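Local coordinates for 11S globulin seed storage protein (Amaranthus hypochondriacus, PDB 3QAC) that probably serves as a nutrient reservoir of the seed, a storage globulin whose mature subunits, each an acidic and a basic chain cut from one precursor and disulfide-linked, form hexamers, at residues V299-N311 and S324-M336. Sequence-based numbering, arbitrary orientation.
Sequences VYTPEAGRLTTVN and SAAKGVLYRNAMM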
# COMPACT_ATOMS: atom_id res chain seq x y z
N VAL A 299 -26.74 8.69 11.99
CA VAL A 299 -27.94 9.02 11.28
C VAL A 299 -29.10 8.37 11.98
O VAL A 299 -29.06 7.18 12.30
CB VAL A 299 -27.88 8.52 9.82
CG1 VAL A 299 -29.13 8.91 9.07
CG2 VAL A 299 -26.64 9.08 9.12
N TYR A 300 -30.11 9.17 12.29
CA TYR A 300 -31.44 8.67 12.57
C TYR A 300 -32.43 9.47 11.75
O TYR A 300 -32.25 10.67 11.52
CB TYR A 300 -31.80 8.76 14.05
CG TYR A 300 -33.29 8.50 14.23
CD1 TYR A 300 -34.13 9.47 14.77
CD2 TYR A 300 -33.85 7.30 13.80
CE1 TYR A 300 -35.49 9.24 14.91
CE2 TYR A 300 -35.20 7.06 13.93
CZ TYR A 300 -36.03 8.03 14.48
OH TYR A 300 -37.37 7.76 14.60
N THR A 301 -33.48 8.80 11.28
CA THR A 301 -34.59 9.48 10.65
C THR A 301 -35.86 8.83 11.18
O THR A 301 -36.07 7.63 11.00
CB THR A 301 -34.53 9.41 9.10
OG1 THR A 301 -33.31 10.01 8.64
CG2 THR A 301 -35.70 10.17 8.48
N PRO A 302 -36.68 9.62 11.89
CA PRO A 302 -37.98 9.24 12.46
C PRO A 302 -38.72 8.20 11.62
O PRO A 302 -39.16 8.51 10.51
CB PRO A 302 -38.74 10.56 12.46
CG PRO A 302 -37.68 11.58 12.73
CD PRO A 302 -36.39 11.05 12.12
N GLU A 303 -38.87 7.00 12.17
CA GLU A 303 -39.59 5.93 11.49
C GLU A 303 -39.02 5.63 10.10
O GLU A 303 -39.75 5.28 9.16
CB GLU A 303 -41.08 6.24 11.41
CG GLU A 303 -41.79 6.11 12.76
CD GLU A 303 -43.24 6.55 12.71
OE1 GLU A 303 -43.53 7.57 12.05
OE2 GLU A 303 -44.10 5.87 13.33
N ALA A 304 -37.71 5.79 9.97
CA ALA A 304 -36.99 5.35 8.78
C ALA A 304 -35.95 4.35 9.25
O ALA A 304 -35.89 3.22 8.76
CB ALA A 304 -36.34 6.52 8.08
N GLY A 305 -35.14 4.77 10.22
CA GLY A 305 -34.18 3.91 10.88
C GLY A 305 -32.89 4.64 11.27
O GLY A 305 -32.87 5.86 11.46
N ARG A 306 -31.81 3.89 11.38
CA ARG A 306 -30.54 4.48 11.74
C ARG A 306 -29.32 3.82 11.08
O ARG A 306 -29.36 2.67 10.60
CB ARG A 306 -30.36 4.50 13.26
CG ARG A 306 -30.36 3.14 13.89
CD ARG A 306 -29.77 3.20 15.28
NE ARG A 306 -30.50 2.35 16.21
CZ ARG A 306 -30.18 1.09 16.50
NH1 ARG A 306 -30.92 0.40 17.37
NH2 ARG A 306 -29.14 0.50 15.91
N LEU A 307 -28.23 4.58 11.09
CA LEU A 307 -26.98 4.15 10.53
C LEU A 307 -25.93 4.48 11.58
O LEU A 307 -25.94 5.56 12.14
CB LEU A 307 -26.73 4.91 9.23
CG LEU A 307 -25.61 4.45 8.32
CD1 LEU A 307 -25.89 3.02 7.81
CD2 LEU A 307 -25.52 5.44 7.18
N THR A 308 -25.07 3.52 11.87
CA THR A 308 -24.06 3.71 12.91
C THR A 308 -22.72 3.28 12.38
O THR A 308 -22.56 2.14 11.96
CB THR A 308 -24.40 2.89 14.16
OG1 THR A 308 -25.63 3.36 14.71
CG2 THR A 308 -23.31 3.03 15.20
N THR A 309 -21.76 4.20 12.36
CA THR A 309 -20.47 3.90 11.76
C THR A 309 -19.41 3.57 12.78
O THR A 309 -19.37 4.14 13.86
CB THR A 309 -19.96 5.04 10.86
OG1 THR A 309 -19.60 6.16 11.67
CG2 THR A 309 -21.02 5.45 9.87
N VAL A 310 -18.57 2.59 12.45
CA VAL A 310 -17.36 2.34 13.19
C VAL A 310 -16.20 2.68 12.28
O VAL A 310 -16.01 2.05 11.23
CB VAL A 310 -17.22 0.88 13.58
CG1 VAL A 310 -16.06 0.72 14.57
CG2 VAL A 310 -18.50 0.39 14.17
N ASN A 311 -15.45 3.70 12.68
CA ASN A 311 -14.24 4.09 11.97
C ASN A 311 -13.13 4.44 12.96
O ASN A 311 -13.15 3.99 14.09
CB ASN A 311 -14.51 5.24 11.01
CG ASN A 311 -15.04 6.49 11.71
OD1 ASN A 311 -14.87 6.67 12.91
ND2 ASN A 311 -15.68 7.37 10.94
N SER A 324 -13.28 -0.07 8.06
CA SER A 324 -14.35 0.53 8.81
C SER A 324 -15.57 -0.36 8.69
O SER A 324 -15.53 -1.41 8.06
CB SER A 324 -14.62 1.96 8.35
OG SER A 324 -14.40 2.10 6.97
N ALA A 325 -16.65 0.06 9.34
CA ALA A 325 -17.85 -0.76 9.41
C ALA A 325 -19.03 0.15 9.64
O ALA A 325 -18.86 1.31 10.04
CB ALA A 325 -17.73 -1.76 10.54
N ALA A 326 -20.22 -0.35 9.33
CA ALA A 326 -21.44 0.33 9.73
C ALA A 326 -22.52 -0.69 10.00
O ALA A 326 -22.51 -1.80 9.45
CB ALA A 326 -21.89 1.30 8.67
N LYS A 327 -23.45 -0.32 10.86
CA LYS A 327 -24.66 -1.09 11.00
C LYS A 327 -25.83 -0.22 10.62
O LYS A 327 -25.87 0.97 10.95
CB LYS A 327 -24.84 -1.63 12.41
CG LYS A 327 -26.23 -2.17 12.63
CD LYS A 327 -26.22 -3.48 13.38
CE LYS A 327 -27.65 -3.91 13.68
NZ LYS A 327 -27.73 -4.93 14.74
N GLY A 328 -26.77 -0.80 9.88
CA GLY A 328 -27.94 -0.07 9.46
C GLY A 328 -29.20 -0.77 9.92
O GLY A 328 -29.29 -2.00 9.88
N VAL A 329 -30.16 0.02 10.40
CA VAL A 329 -31.49 -0.52 10.59
C VAL A 329 -32.50 0.29 9.78
O VAL A 329 -32.60 1.52 9.91
CB VAL A 329 -31.90 -0.65 12.08
CG1 VAL A 329 -30.73 -1.22 12.89
CG2 VAL A 329 -32.36 0.68 12.65
N LEU A 330 -33.21 -0.40 8.90
CA LEU A 330 -34.29 0.24 8.20
C LEU A 330 -35.53 -0.36 8.78
O LEU A 330 -35.62 -1.56 8.95
CB LEU A 330 -34.22 0.00 6.69
CG LEU A 330 -33.26 0.89 5.90
CD1 LEU A 330 -33.27 0.48 4.45
CD2 LEU A 330 -33.65 2.35 6.04
N TYR A 331 -36.47 0.50 9.15
CA TYR A 331 -37.75 0.06 9.70
C TYR A 331 -38.67 -0.29 8.54
O TYR A 331 -38.29 -0.11 7.38
CB TYR A 331 -38.35 1.17 10.56
CG TYR A 331 -37.51 1.52 11.76
CD1 TYR A 331 -36.97 0.52 12.57
CD2 TYR A 331 -37.25 2.84 12.11
CE1 TYR A 331 -36.20 0.82 13.68
CE2 TYR A 331 -36.49 3.16 13.22
CZ TYR A 331 -35.96 2.15 14.00
OH TYR A 331 -35.21 2.46 15.11
N ARG A 332 -39.87 -0.77 8.85
CA ARG A 332 -40.79 -1.21 7.80
C ARG A 332 -40.90 -0.21 6.64
O ARG A 332 -41.16 0.97 6.84
CB ARG A 332 -42.18 -1.60 8.37
CG ARG A 332 -43.11 -0.45 8.78
CD ARG A 332 -44.43 -0.44 7.97
NE ARG A 332 -45.55 -1.14 8.62
CZ ARG A 332 -46.75 -0.62 8.84
NH1 ARG A 332 -47.02 0.63 8.47
NH2 ARG A 332 -47.71 -1.33 9.43
N ASN A 333 -40.67 -0.72 5.44
CA ASN A 333 -40.80 0.02 4.18
C ASN A 333 -39.88 1.23 4.03
O ASN A 333 -40.01 2.00 3.08
CB ASN A 333 -42.25 0.40 3.91
CG ASN A 333 -43.18 -0.80 3.94
OD1 ASN A 333 -42.80 -1.91 3.55
ND2 ASN A 333 -44.41 -0.59 4.39
N ALA A 334 -38.95 1.40 4.96
CA ALA A 334 -38.01 2.50 4.87
C ALA A 334 -36.93 2.14 3.88
O ALA A 334 -36.71 0.96 3.56
CB ALA A 334 -37.41 2.79 6.23
N MET A 335 -36.25 3.16 3.38
CA MET A 335 -35.18 2.95 2.43
C MET A 335 -33.96 3.81 2.75
O MET A 335 -34.06 4.85 3.39
CB MET A 335 -35.64 3.20 0.99
CG MET A 335 -35.32 4.59 0.48
SD MET A 335 -35.66 4.77 -1.29
CE MET A 335 -37.27 3.99 -1.39
N MET A 336 -32.81 3.32 2.32
CA MET A 336 -31.61 4.12 2.29
C MET A 336 -31.48 4.62 0.86
O MET A 336 -31.44 3.83 -0.07
CB MET A 336 -30.40 3.28 2.69
CG MET A 336 -29.12 4.08 2.75
SD MET A 336 -27.84 3.18 3.64
CE MET A 336 -26.55 4.41 3.71
O HOH W 1 -27.35 1.32 13.61
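Arg-306 and Val-329 cross at a slant on one face of an antiparallel strand pair. The arginine methylene CG lies 3.4 Å from Val-329 CG2. Its first torsion (chi1 61°) sets CG between the backbone N and the carbonyl carbon, and a bend at chi3 then brings the guanidinium round so that the valine lies over one of its faces. In the guanidinium plane, at the edge, NH2 donates to a water, 3.0 Å away, which in turn donates to Lys-327 O and is hydrogen-bonded to Thr-308 OG1, tying both strands together beside the valine. Lys-327 O also accepts the backbone N-H of Thr-308. Lys-327 shares this face, but its NZ runs off to a salt bridge with Asp-292 and a hydrogen bond with Tyr-75 OH.

Underneath, residues 305-310 and 324-330 run antiparallel at 162° as neighbouring strands of a sheet in the second cupin domain, with Arg-306/Val-329, Thr-308/Lys-327 and Val-310/Ala-325 as the hydrogen-bonded pairs. Leu-307 and Thr-309 occupy the other face with Ala-326. Here Leu-307 CD2 meets Met-336 CE at 3.8 Å, the two side chains crossing at about a right angle; Trp-397 of strand 394-401, which pairs with 324-330 on its other side, touches both.

At the turn end, Tyr-331 N gives Ala-304 O an almost straight bond of 2.8 Å (176° at the hydrogen). The Tyr-331 ring meets the backbone of Gly-305 at a slant, CE2 3.4 Å from Gly-305 CA, with Glu-303 C at the ring edge, in its plane. Ala-304 and Gly-305 form a classic beta bulge opposite Thr-301, whose carbonyl takes both their N-H groups. Across from it, the chain reverses through a type II turn from Tyr-331 to Ala-334.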